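Local coordinates for bifunctional dTDP-4-dehydrorhamnose 3,5-epimerase/dTDP-4-dehydrorhamnose reductase (Arabidopsis thaliana, PDB 4QQR), which catalyses the 3,5-epimerisation of dTDP-4-keto-6-deoxy-glucose and the NADPH-dependent reduction of the product to dTDP-L-rhamnose, and also forms UDP-L-rhamnose, at residues 15-20 with 63-68; 188-193 with 228-233; 222-227 with 279-284. All blocks are in the same frame, centred on the assembly; numbering follows the deposited sequence.

Interaction 1. Residues 15-20 with 63-68; sequences FLIYGK and HVFNAA
The ring of Phe15 meets two others: Phe65 brings CE1 over one of its faces, 3.4 Å from Phe15 CD2 and nearer the rim than the centre, while His63 lies alongside and receives the Phe15 edge on its face. The Phe15 and His63 planes stand at 73° in an offset edge-to-face pair; Phe15 and Phe65 are only obliquely inclined, at 41°. Leu16 O sits in plane at the edge of the Phe65 ring. Ile17 CG1 reaches Phe65 CB on this aromatic side of the sheet. The other side carries Leu16, Val64, Tyr18 and Asn66, with Leu16 CB 4.1 Å from Val64 CG2 and Val64 CG1 at the edge of the Tyr18 ring.

Three backbone bonds join the parallel strands, beginning with Leu16 N to His63 O (3.0 Å), and a fourth, Ala67 N to Tyr18 O, follows just past the end of strand 63-66. Beyond them the Asn66 side chain turns OD1 onto Ala68 N in an Asx turn.

These are two adjacent interior strands of the Rossmann sheet, flanked by strands 38-41 and 107-113. Helix 200-212 covers the aromatic side; helices 49-59 and 80-103 cover the other, where Tyr18 OH bonds Asp55. Phe65 packs on Tyr111, an NADPH-binding residue by similarity.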
ATOM      1  N   PHE A  15       4.134 -18.078  21.645  1.00 45.54           N
ATOM      2  CA  PHE A  15       4.230 -17.404  20.349  1.00 43.08           C
ATOM      3  C   PHE A  15       3.234 -17.906  19.339  1.00 45.84           C
ATOM      4  O   PHE A  15       3.083 -19.118  19.147  1.00 48.31           O
ATOM      5  CB  PHE A  15       5.632 -17.509  19.753  1.00 41.77           C
ATOM      6  CG  PHE A  15       6.705 -16.861  20.584  1.00 40.92           C
ATOM      7  CD1 PHE A  15       6.385 -16.040  21.651  1.00 43.20           C
ATOM      8  CD2 PHE A  15       8.038 -17.068  20.287  1.00 38.21           C
ATOM      9  CE1 PHE A  15       7.375 -15.442  22.408  1.00 43.66           C
ATOM     10  CE2 PHE A  15       9.032 -16.471  21.038  1.00 41.44           C
ATOM     11  CZ  PHE A  15       8.704 -15.658  22.099  1.00 40.11           C
ATOM     12  N   LEU A  16       2.547 -16.963  18.697  1.00 44.54           N
ATOM     13  CA  LEU A  16       1.744 -17.273  17.529  1.00 43.85           C
ATOM     14  C   LEU A  16       2.613 -16.983  16.308  1.00 45.22           C
ATOM     15  O   LEU A  16       3.158 -15.891  16.171  1.00 44.58           O
ATOM     16  CB  LEU A  16       0.450 -16.452  17.509  1.00 42.89           C
ATOM     17  CG  LEU A  16      -0.509 -16.685  16.329  1.00 48.13           C
ATOM     18  CD1 LEU A  16      -0.960 -18.143  16.250  1.00 46.69           C
ATOM     19  CD2 LEU A  16      -1.725 -15.745  16.401  1.00 49.19           C
ATOM     20  N   ILE A  17       2.778 -17.977  15.443  1.00 45.49           N
ATOM     21  CA  ILE A  17       3.633 -17.828  14.274  1.00 45.40           C
ATOM     22  C   ILE A  17       2.837 -18.040  12.991  1.00 46.53           C
ATOM     23  O   ILE A  17       2.040 -18.969  12.894  1.00 48.73           O
ATOM     24  CB  ILE A  17       4.827 -18.802  14.334  1.00 45.72           C
ATOM     25  CG1 ILE A  17       5.647 -18.544  15.608  1.00 43.53           C
ATOM     26  CG2 ILE A  17       5.688 -18.663  13.090  1.00 44.02           C
ATOM     27  CD1 ILE A  17       6.707 -19.606  15.907  1.00 45.93           C
ATOM     28  N   TYR A  18       3.038 -17.166  12.012  1.00 46.69           N
ATOM     29  CA  TYR A  18       2.398 -17.337  10.710  1.00 47.03           C
ATOM     30  C   TYR A  18       3.410 -17.720   9.641  1.00 47.74           C
ATOM     31  O   TYR A  18       4.483 -17.130   9.557  1.00 47.35           O
ATOM     32  CB  TYR A  18       1.566 -16.100  10.321  1.00 46.67           C
ATOM     33  CG  TYR A  18       0.264 -16.051  11.089  1.00 47.26           C
ATOM     34  CD1 TYR A  18       0.176 -15.374  12.302  1.00 46.16           C
ATOM     35  CD2 TYR A  18      -0.860 -16.733  10.634  1.00 45.50           C
ATOM     36  CE1 TYR A  18      -1.007 -15.349  13.025  1.00 46.29           C
ATOM     37  CE2 TYR A  18      -2.045 -16.722  11.353  1.00 51.03           C
ATOM     38  CZ  TYR A  18      -2.113 -16.024  12.545  1.00 50.50           C
ATOM     39  OH  TYR A  18      -3.286 -16.002  13.262  1.00 51.93           O
ATOM     40  N   GLY A  19       3.074 -18.747   8.864  1.00 53.93           N
ATOM     41  CA  GLY A  19       3.945 -19.262   7.820  1.00 48.57           C
ATOM     42  C   GLY A  19       4.711 -20.535   8.144  1.00 55.46           C
ATOM     43  O   GLY A  19       5.932 -20.560   7.987  1.00 59.80           O
ATOM     44  N   LYS A  20       4.032 -21.601   8.576  1.00 58.02           N
ATOM     45  CA  LYS A  20       4.737 -22.880   8.788  1.00 58.36           C
ATOM     46  C   LYS A  20       5.257 -23.443   7.463  1.00 59.62           C
ATOM     47  O   LYS A  20       6.313 -24.078   7.401  1.00 60.48           O
ATOM     48  CB  LYS A  20       3.876 -23.918   9.533  1.00 58.43           C
ATOM     49  CG  LYS A  20       2.728 -24.563   8.750  1.00 61.13           C
ATOM     50  CD  LYS A  20       2.062 -25.693   9.555  1.00 55.36           C
ATOM     51  CE  LYS A  20       3.101 -26.718  10.028  1.00 65.24           C
ATOM     52  NZ  LYS A  20       2.538 -27.889  10.792  1.00 69.30           N
ATOM     53  N   HIS A  63       3.083 -12.987  22.121  1.00 46.12           N
ATOM     54  CA  HIS A  63       3.677 -12.268  20.987  1.00 44.40           C
ATOM     55  C   HIS A  63       3.282 -12.998  19.699  1.00 46.11           C
ATOM     56  O   HIS A  63       2.866 -14.160  19.748  1.00 45.34           O
ATOM     57  CB  HIS A  63       5.217 -12.207  21.072  1.00 45.00           C
ATOM     58  CG  HIS A  63       5.760 -11.695  22.379  1.00 46.13           C
ATOM     59  ND1 HIS A  63       5.622 -12.379  23.573  1.00 42.22           N
ATOM     60  CD2 HIS A  63       6.485 -10.586  22.666  1.00 45.59           C
ATOM     61  CE1 HIS A  63       6.209 -11.696  24.539  1.00 44.56           C
ATOM     62  NE2 HIS A  63       6.743 -10.606  24.016  1.00 44.47           N
ATOM     63  N   VAL A  64       3.427 -12.322  18.555  1.00 45.46           N
ATOM     64  CA  VAL A  64       3.009 -12.847  17.246  1.00 40.63           C
ATOM     65  C   VAL A  64       4.136 -12.674  16.230  1.00 36.82           C
ATOM     66  O   VAL A  64       4.805 -11.661  16.216  1.00 36.36           O
ATOM     67  CB  VAL A  64       1.723 -12.125  16.706  1.00 40.86           C
ATOM     68  CG1 VAL A  64       1.394 -12.554  15.262  1.00 39.85           C
ATOM     69  CG2 VAL A  64       0.530 -12.351  17.616  1.00 41.42           C
ATOM     70  N   PHE A  65       4.341 -13.671  15.380  1.00 42.69           N
ATOM     71  CA  PHE A  65       5.412 -13.633  14.388  1.00 42.33           C
ATOM     72  C   PHE A  65       4.839 -13.798  12.995  1.00 42.43           C
ATOM     73  O   PHE A  65       4.142 -14.766  12.714  1.00 45.56           O
ATOM     74  CB  PHE A  65       6.423 -14.742  14.660  1.00 39.75           C
ATOM     75  CG  PHE A  65       7.262 -14.502  15.873  1.00 39.36           C
ATOM     76  CD1 PHE A  65       6.729 -14.675  17.145  1.00 37.10           C
ATOM     77  CD2 PHE A  65       8.596 -14.112  15.746  1.00 41.17           C
ATOM     78  CE1 PHE A  65       7.499 -14.443  18.274  1.00 39.24           C
ATOM     79  CE2 PHE A  65       9.385 -13.880  16.875  1.00 39.43           C
ATOM     80  CZ  PHE A  65       8.836 -14.050  18.140  1.00 38.60           C
ATOM     81  N   ASN A  66       5.119 -12.841  12.128  1.00 40.71           N
ATOM     82  CA  ASN A  66       4.654 -12.917  10.752  1.00 42.99           C
ATOM     83  C   ASN A  66       5.774 -13.332   9.783  1.00 42.13           C
ATOM     84  O   ASN A  66       6.578 -12.508   9.333  1.00 42.52           O
ATOM     85  CB  ASN A  66       4.037 -11.581  10.326  1.00 39.78           C
ATOM     86  CG  ASN A  66       3.768 -11.516   8.829  1.00 43.53           C
ATOM     87  OD1 ASN A  66       3.451 -12.527   8.200  1.00 41.39           O
ATOM     88  ND2 ASN A  66       3.902 -10.326   8.254  1.00 43.10           N
ATOM     89  N   ALA A  67       5.825 -14.613   9.459  1.00 41.33           N
ATOM     90  CA  ALA A  67       6.790 -15.084   8.481  1.00 41.02           C
ATOM     91  C   ALA A  67       6.040 -15.493   7.220  1.00 45.27           C
ATOM     92  O   ALA A  67       6.591 -16.160   6.358  1.00 47.42           O
ATOM     93  CB  ALA A  67       7.586 -16.234   9.038  1.00 38.38           C
ATOM     94  N   ALA A  68       4.786 -15.050   7.113  1.00 45.39           N
ATOM     95  CA  ALA A  68       3.867 -15.466   6.048  1.00 47.78           C
ATOM     96  C   ALA A  68       4.389 -15.216   4.640  1.00 51.99           C
ATOM     97  O   ALA A  68       3.720 -15.502   3.646  1.00 52.02           O
ATOM     98  CB  ALA A  68       2.497 -14.815   6.225  1.00 48.68           C
TER

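Interaction 2. Residues 188-193 with 228-233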
ATOM      1  N   GLU A 188      26.034 -21.071 -12.953  1.00 78.02           N
ATOM      2  CA  GLU A 188      27.146 -21.235 -13.894  1.00 80.22           C
ATOM      3  C   GLU A 188      28.142 -20.083 -13.746  1.00 81.19           C
ATOM      4  O   GLU A 188      29.290 -20.277 -13.310  1.00 78.22           O
ATOM      5  CB  GLU A 188      26.599 -21.304 -15.331  1.00 83.32           C
ATOM      6  CG  GLU A 188      25.161 -20.742 -15.492  1.00 80.68           C
ATOM      7  CD  GLU A 188      25.111 -19.319 -16.070  1.00 81.46           C
ATOM      8  OE1 GLU A 188      25.498 -19.137 -17.246  1.00 81.14           O
ATOM      9  OE2 GLU A 188      24.670 -18.384 -15.356  1.00 76.55           O
ATOM     10  N   LYS A 189      27.688 -18.890 -14.127  1.00 76.95           N
ATOM     11  CA  LYS A 189      28.376 -17.652 -13.821  1.00 70.35           C
ATOM     12  C   LYS A 189      27.674 -16.985 -12.638  1.00 73.90           C
ATOM     13  O   LYS A 189      26.642 -17.471 -12.152  1.00 71.54           O
ATOM     14  CB  LYS A 189      28.371 -16.717 -15.033  1.00 69.68           C
ATOM     15  CG  LYS A 189      28.865 -17.375 -16.299  1.00 71.82           C
ATOM     16  CD  LYS A 189      29.501 -16.370 -17.241  1.00 71.29           C
ATOM     17  CE  LYS A 189      30.127 -17.063 -18.441  1.00 69.64           C
ATOM     18  NZ  LYS A 189      29.077 -17.620 -19.333  1.00 72.08           N
ATOM     19  N   VAL A 190      28.243 -15.871 -12.182  1.00 73.44           N
ATOM     20  CA  VAL A 190      27.689 -15.114 -11.068  1.00 64.55           C
ATOM     21  C   VAL A 190      28.209 -13.678 -11.143  1.00 63.33           C
ATOM     22  O   VAL A 190      29.194 -13.400 -11.823  1.00 64.85           O
ATOM     23  CB  VAL A 190      28.007 -15.792  -9.714  1.00 62.36           C
ATOM     24  CG1 VAL A 190      29.477 -15.640  -9.370  1.00 62.51           C
ATOM     25  CG2 VAL A 190      27.117 -15.238  -8.612  1.00 61.53           C
ATOM     26  N   VAL A 191      27.543 -12.766 -10.449  1.00 62.57           N
ATOM     27  CA  VAL A 191      27.692 -11.343 -10.745  1.00 61.40           C
ATOM     28  C   VAL A 191      28.809 -10.635  -9.991  1.00 58.87           C
ATOM     29  O   VAL A 191      29.292  -9.580 -10.434  1.00 58.51           O
ATOM     30  CB  VAL A 191      26.393 -10.604 -10.439  1.00 59.73           C
ATOM     31  CG1 VAL A 191      26.228  -9.409 -11.382  1.00 62.24           C
ATOM     32  CG2 VAL A 191      25.210 -11.570 -10.532  1.00 64.43           C
ATOM     33  N   ASP A 192      29.178 -11.205  -8.844  1.00 53.61           N
ATOM     34  CA  ASP A 192      30.122 -10.600  -7.895  1.00 48.78           C
ATOM     35  C   ASP A 192      29.885  -9.148  -7.460  1.00 47.70           C
ATOM     36  O   ASP A 192      30.621  -8.250  -7.869  1.00 47.93           O
ATOM     37  CB  ASP A 192      31.545 -10.719  -8.403  1.00 46.57           C
ATOM     38  CG  ASP A 192      32.556 -10.459  -7.314  1.00 49.25           C
ATOM     39  OD1 ASP A 192      32.436 -11.079  -6.229  1.00 44.52           O
ATOM     40  OD2 ASP A 192      33.459  -9.627  -7.547  1.00 49.23           O
ATOM     41  N   ILE A 193      28.886  -8.929  -6.606  1.00 45.62           N
ATOM     42  CA  ILE A 193      28.644  -7.618  -6.004  1.00 46.92           C
ATOM     43  C   ILE A 193      28.625  -7.764  -4.485  1.00 47.07           C
ATOM     44  O   ILE A 193      27.908  -8.616  -3.954  1.00 45.42           O
ATOM     45  CB  ILE A 193      27.266  -7.028  -6.428  1.00 51.68           C
ATOM     46  CG1 ILE A 193      26.964  -7.272  -7.916  1.00 51.99           C
ATOM     47  CG2 ILE A 193      27.157  -5.547  -6.061  1.00 43.39           C
ATOM     48  CD1 ILE A 193      27.265  -6.082  -8.810  1.00 56.38           C
ATOM     49  N   SER A 228      30.840 -10.264  -1.219  1.00 45.19           N
ATOM     50  CA  SER A 228      30.530 -10.456  -2.627  1.00 47.35           C
ATOM     51  C   SER A 228      30.234 -11.930  -2.846  1.00 45.05           C
ATOM     52  O   SER A 228      30.481 -12.764  -1.953  1.00 41.03           O
ATOM     53  CB  SER A 228      31.695 -10.023  -3.499  1.00 47.46           C
ATOM     54  OG  SER A 228      32.766 -10.942  -3.377  1.00 49.45           O
ATOM     55  N   HIS A 229      29.693 -12.243  -4.024  1.00 46.02           N
ATOM     56  CA  HIS A 229      29.391 -13.630  -4.403  1.00 46.68           C
ATOM     57  C   HIS A 229      30.650 -14.460  -4.449  1.00 42.87           C
ATOM     58  O   HIS A 229      30.637 -15.637  -4.086  1.00 43.48           O
ATOM     59  CB  HIS A 229      28.718 -13.682  -5.770  1.00 49.77           C
ATOM     60  CG  HIS A 229      27.517 -12.804  -5.883  1.00 47.90           C
ATOM     61  ND1 HIS A 229      27.610 -11.429  -5.966  1.00 49.77           N
ATOM     62  CD2 HIS A 229      26.196 -13.089  -5.913  1.00 48.50           C
ATOM     63  CE1 HIS A 229      26.401 -10.912  -6.051  1.00 49.63           C
ATOM     64  NE2 HIS A 229      25.520 -11.899  -6.020  1.00 50.18           N
ATOM     65  N   ASN A 230      31.736 -13.829  -4.889  1.00 43.03           N
ATOM     66  CA  ASN A 230      33.026 -14.497  -4.997  1.00 42.88           C
ATOM     67  C   ASN A 230      33.625 -14.860  -3.654  1.00 45.41           C
ATOM     68  O   ASN A 230      34.113 -15.981  -3.473  1.00 45.90           O
ATOM     69  CB  ASN A 230      34.011 -13.655  -5.804  1.00 41.56           C
ATOM     70  CG  ASN A 230      33.800 -13.781  -7.311  1.00 44.45           C
ATOM     71  OD1 ASN A 230      33.131 -14.687  -7.785  1.00 44.32           O
ATOM     72  ND2 ASN A 230      34.390 -12.877  -8.063  1.00 47.30           N
ATOM     73  N   GLU A 231      33.585 -13.923  -2.706  1.00 44.94           N
ATOM     74  CA  GLU A 231      34.165 -14.165  -1.392  1.00 42.79           C
ATOM     75  C   GLU A 231      33.476 -15.362  -0.785  1.00 44.48           C
ATOM     76  O   GLU A 231      34.087 -16.127  -0.033  1.00 47.69           O
ATOM     77  CB  GLU A 231      34.046 -12.938  -0.485  1.00 42.26           C
ATOM     78  CG  GLU A 231      34.826 -11.742  -1.013  1.00 46.35           C
ATOM     79  CD  GLU A 231      34.602 -10.454  -0.231  1.00 50.39           C
ATOM     80  OE1 GLU A 231      35.602  -9.913   0.299  1.00 55.90           O
ATOM     81  OE2 GLU A 231      33.446  -9.958  -0.175  1.00 47.68           O
ATOM     82  N   ILE A 232      32.210 -15.538  -1.160  1.00 40.56           N
ATOM     83  CA  ILE A 232      31.401 -16.644  -0.683  1.00 40.82           C
ATOM     84  C   ILE A 232      31.784 -17.955  -1.357  1.00 44.78           C
ATOM     85  O   ILE A 232      32.063 -18.945  -0.681  1.00 42.71           O
ATOM     86  CB  ILE A 232      29.910 -16.355  -0.901  1.00 43.68           C
ATOM     87  CG1 ILE A 232      29.435 -15.288   0.096  1.00 42.75           C
ATOM     88  CG2 ILE A 232      29.080 -17.638  -0.772  1.00 38.43           C
ATOM     89  CD1 ILE A 232      27.981 -14.837  -0.113  1.00 42.68           C
ATOM     90  N   LEU A 233      31.803 -17.949  -2.688  1.00 45.09           N
ATOM     91  CA  LEU A 233      32.173 -19.135  -3.466  1.00 47.16           C
ATOM     92  C   LEU A 233      33.552 -19.665  -3.074  1.00 48.54           C
ATOM     93  O   LEU A 233      33.765 -20.878  -3.031  1.00 48.02           O
ATOM     94  CB  LEU A 233      32.101 -18.856  -4.981  1.00 46.35           C
ATOM     95  CG  LEU A 233      30.842 -19.224  -5.800  1.00 51.08           C
ATOM     96  CD1 LEU A 233      29.623 -19.484  -4.933  1.00 48.17           C
ATOM     97  CD2 LEU A 233      30.506 -18.178  -6.858  1.00 48.54           C
TER
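Asp192 OD1 is gripped at the start of helix 229-239. Asn230 N donates to it at 3.1 Å, reaching the anti side of the carboxylate from somewhat out of its plane. Ser228 OG lies 2.9 Å from the same Asp192 OD1, a weak bond at most, since its one proton also has Glu231 OE2 within reach. With CG anti to the backbone N (chi1 -164°), Asp192 swings its carboxylate across the Asn230 side chain, and the carboxylate and amide planes stack 24° apart. The amide itself is held from outside, Asn230 OD1 accepting from Trp246 NE1. Proximity to the helix N-terminus would probably stabilise the negative charge of Asp192.

One residue on, the main chain bonds to a side chain: Ile193 N donates to His229 ND1 at 2.9 Å, nearly straight at 163° and close to the imidazole plane. This identifies ND1 as the acceptor, ties this edge of the ring to the backbone of Ile193 and should limit its rotation. Ile193 runs beside it in the same direction, CB 4.0 Å from His229 CE1. Val190 supplies most of the apolar packing. Its CG2 rests obliquely against the imidazole, 3.6 Å from His229 CD2, and its CG1 slides past Leu233 CD2 at 3.7 Å. Ile184 of helix 180-186 touches Val190, His229 and Leu233.

The helix start is a capping box: Glu231 N donates to Ser228 OG, and Ser228 N returns a 2.8 Å bond to Glu231 OE2. Asp192 adds a carboxylate from a distant part of the chain to this N-terminal cap, joining the 188-193 segment to the first turn of helix 229-239.

Interaction 3. Residues 222-227 with 279-284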
ATOM      1  N   THR A 222      20.422  -7.566   8.733  1.00 39.21           N
ATOM      2  CA  THR A 222      21.456  -8.302   8.041  1.00 35.18           C
ATOM      3  C   THR A 222      22.642  -8.186   8.963  1.00 35.41           C
ATOM      4  O   THR A 222      22.649  -7.326   9.834  1.00 31.53           O
ATOM      5  CB  THR A 222      21.772  -7.670   6.690  1.00 35.85           C
ATOM      6  OG1 THR A 222      21.824  -6.244   6.826  1.00 39.27           O
ATOM      7  CG2 THR A 222      20.691  -7.999   5.704  1.00 36.80           C
ATOM      8  N   ASN A 223      23.619  -9.072   8.804  1.00 39.09           N
ATOM      9  CA  ASN A 223      24.844  -9.006   9.590  1.00 39.25           C
ATOM     10  C   ASN A 223      25.629  -7.788   9.173  1.00 36.91           C
ATOM     11  O   ASN A 223      25.516  -7.348   8.028  1.00 40.05           O
ATOM     12  CB  ASN A 223      25.694 -10.257   9.378  1.00 38.85           C
ATOM     13  CG  ASN A 223      25.054 -11.485   9.950  1.00 39.37           C
ATOM     14  OD1 ASN A 223      24.120 -12.026   9.368  1.00 43.89           O
ATOM     15  ND2 ASN A 223      25.544 -11.937  11.096  1.00 40.19           N
ATOM     16  N   PRO A 224      26.398  -7.213  10.107  1.00 39.15           N
ATOM     17  CA  PRO A 224      27.273  -6.078   9.778  1.00 39.11           C
ATOM     18  C   PRO A 224      28.244  -6.419   8.649  1.00 38.47           C
ATOM     19  O   PRO A 224      28.665  -7.564   8.545  1.00 41.23           O
ATOM     20  CB  PRO A 224      28.014  -5.825  11.091  1.00 36.03           C
ATOM     21  CG  PRO A 224      27.054  -6.258  12.150  1.00 37.02           C
ATOM     22  CD  PRO A 224      26.274  -7.416  11.564  1.00 40.04           C
ATOM     23  N   GLY A 225      28.566  -5.444   7.800  1.00 41.22           N
ATOM     24  CA  GLY A 225      29.476  -5.654   6.685  1.00 38.17           C
ATOM     25  C   GLY A 225      28.846  -6.178   5.394  1.00 42.58           C
ATOM     26  O   GLY A 225      27.628  -6.376   5.307  1.00 39.00           O
ATOM     27  N   VAL A 226      29.691  -6.414   4.387  1.00 41.99           N
ATOM     28  CA  VAL A 226      29.239  -6.965   3.114  1.00 42.51           C
ATOM     29  C   VAL A 226      30.123  -8.118   2.615  1.00 44.16           C
ATOM     30  O   VAL A 226      31.329  -8.119   2.872  1.00 42.95           O
ATOM     31  CB  VAL A 226      29.186  -5.869   2.039  1.00 45.12           C
ATOM     32  CG1 VAL A 226      28.043  -4.903   2.325  1.00 44.60           C
ATOM     33  CG2 VAL A 226      30.516  -5.118   1.969  1.00 38.95           C
ATOM     34  N   VAL A 227      29.513  -9.103   1.942  1.00 40.46           N
ATOM     35  CA  VAL A 227      30.253 -10.091   1.126  1.00 44.11           C
ATOM     36  C   VAL A 227      29.863 -10.045  -0.346  1.00 44.97           C
ATOM     37  O   VAL A 227      28.694  -9.859  -0.688  1.00 42.67           O
ATOM     38  CB  VAL A 227      30.034 -11.582   1.527  1.00 42.92           C
ATOM     39  CG1 VAL A 227      31.265 -12.164   2.202  1.00 43.43           C
ATOM     40  CG2 VAL A 227      28.751 -11.784   2.330  1.00 42.44           C
ATOM     41  N   LEU A 279      26.463  -9.402  18.062  1.00 51.00           N
ATOM     42  CA  LEU A 279      26.196  -9.629  16.636  1.00 48.21           C
ATOM     43  C   LEU A 279      27.487  -9.633  15.816  1.00 46.70           C
ATOM     44  O   LEU A 279      28.247  -8.669  15.850  1.00 46.40           O
ATOM     45  CB  LEU A 279      25.230  -8.591  16.083  1.00 43.86           C
ATOM     46  CG  LEU A 279      24.821  -8.666  14.610  1.00 41.70           C
ATOM     47  CD1 LEU A 279      24.124  -9.962  14.311  1.00 43.33           C
ATOM     48  CD2 LEU A 279      23.909  -7.516  14.275  1.00 37.10           C
ATOM     49  N   MET A 280      27.717 -10.718  15.078  1.00 43.24           N
ATOM     50  CA  MET A 280      28.938 -10.869  14.294  1.00 45.78           C
ATOM     51  C   MET A 280      28.785 -10.392  12.852  1.00 46.72           C
ATOM     52  O   MET A 280      27.671 -10.339  12.315  1.00 44.06           O
ATOM     53  CB  MET A 280      29.359 -12.326  14.280  1.00 47.71           C
ATOM     54  CG  MET A 280      29.278 -12.996  15.628  1.00 49.66           C
ATOM     55  SD  MET A 280      29.668 -14.743  15.446  1.00 60.31           S
ATOM     56  CE  MET A 280      31.228 -14.637  14.567  1.00 48.05           C
ATOM     57  N   SER A 281      29.907 -10.056  12.220  1.00 41.15           N
ATOM     58  CA  SER A 281      29.877  -9.665  10.815  1.00 43.03           C
ATOM     59  C   SER A 281      29.732 -10.880   9.908  1.00 42.55           C
ATOM     60  O   SER A 281      29.956 -12.013  10.344  1.00 38.17           O
ATOM     61  CB  SER A 281      31.121  -8.869  10.443  1.00 44.70           C
ATOM     62  OG  SER A 281      31.064  -7.591  11.036  1.00 44.38           O
ATOM     63  N   ILE A 282      29.362 -10.636   8.649  1.00 39.52           N
ATOM     64  CA  ILE A 282      29.022 -11.734   7.749  1.00 40.44           C
ATOM     65  C   ILE A 282      30.122 -12.751   7.698  1.00 40.83           C
ATOM     66  O   ILE A 282      29.893 -13.926   8.001  1.00 42.18           O
ATOM     67  CB  ILE A 282      28.737 -11.306   6.313  1.00 40.70           C
ATOM     68  CG1 ILE A 282      28.778  -9.786   6.182  1.00 41.93           C
ATOM     69  CG2 ILE A 282      27.415 -11.942   5.828  1.00 36.57           C
ATOM     70  CD1 ILE A 282      30.155  -9.223   5.913  1.00 44.28           C
ATOM     71  N   LYS A 283      31.318 -12.293   7.336  1.00 42.60           N
ATOM     72  CA  LYS A 283      32.449 -13.197   7.155  1.00 42.17           C
ATOM     73  C   LYS A 283      32.651 -14.099   8.362  1.00 42.64           C
ATOM     74  O   LYS A 283      32.636 -15.328   8.214  1.00 40.90           O
ATOM     75  CB  LYS A 283      33.719 -12.445   6.733  1.00 36.58           C
ATOM     76  CG  LYS A 283      33.564 -11.792   5.350  1.00 45.25           C
ATOM     77  CD  LYS A 283      34.883 -11.314   4.756  1.00 44.96           C
ATOM     78  CE  LYS A 283      34.640 -10.489   3.486  1.00 40.44           C
ATOM     79  NZ  LYS A 283      35.894  -9.848   2.973  1.00 41.03           N
ATOM     80  N   GLU A 284      32.787 -13.512   9.551  1.00 40.08           N
ATOM     81  CA  GLU A 284      32.984 -14.347  10.730  1.00 44.26           C
ATOM     82  C   GLU A 284      31.733 -15.178  11.022  1.00 45.90           C
ATOM     83  O   GLU A 284      31.839 -16.330  11.451  1.00 46.18           O
ATOM     84  CB  GLU A 284      33.466 -13.549  11.964  1.00 48.40           C
ATOM     85  CG  GLU A 284      32.795 -12.184  12.198  1.00 56.58           C
ATOM     86  CD  GLU A 284      32.959 -11.650  13.644  1.00 60.38           C
ATOM     87  OE1 GLU A 284      33.909 -12.086  14.339  1.00 67.30           O
ATOM     88  OE2 GLU A 284      32.135 -10.799  14.086  1.00 53.70           O
TER
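Asn223 opens the contact with its amide: ND2 donates to Met280 O at 2.9 Å in a nearly straight bond of 173°. The acceptor lies in the amide plane, although the donor is tilted 35° from the carbonyl plane of Met280. Both ends of this buried amide have partners beyond the pair, OD1 accepting from Ile199 N and ND2 weakly bonding Glu202.

Pro224 follows; its ring crosses Leu279 obliquely, CD 3.6 Å from Leu279 CG. Farther along the same residue, Pro224 O accepts from Ile282 N at 3.2 Å, nearly along the C=O axis, so an amide of the first helical turn is satisfied from outside the helix. Ser281 is the N-cap residue, but its side chain makes no capping bond; its backbone N instead donates to Glu284 OE2.

At Gly225, which has a positive phi, and Val226 the chain passes the end of Ile282, whose CD1 reaches the backbone rather than a side chain. Val227 completes the contact with both branches: CG2 slides past Ile282 CG2 at 3.7 Å, while CG1 lies 3.9 Å from Lys283 CG. The extended Lys283 chain leads its NZ toward Glu231 of helix 229-239.

The 222-227 loop leads from strand 217-220, the last of the sheet in this chain, to helix 229-239 and is bonded through its backbone to Met197 and Asn195. Helix 200-212 packs against Asn223 and Leu279, and Leu286 of helix 282-291 continues the surface met by Val227.

How the interactions relate
Interaction 1 is the buried one: two neighbouring interior strands of the Rossmann sheet held by regular backbone bonds and an aromatic cluster. Interactions 2 and 3 are partly buried, lie across the centre of the chain from it, and rely mainly on irregular bonds, mostly between side chain and backbone, around the starts of helices 229-239 and 282-291. The centres of interactions 1 and 2 are about 33 Å apart, whereas interactions 2 and 3 touch. Segment 222-227 runs into 228-233, and the Glu231 OE1 to Lys283 NZ salt bridge, 2.7 Å, ties the two helices together, with Ile232 packing on Val227. Their segments alternate along the chain, while interaction 1 closes before either opens.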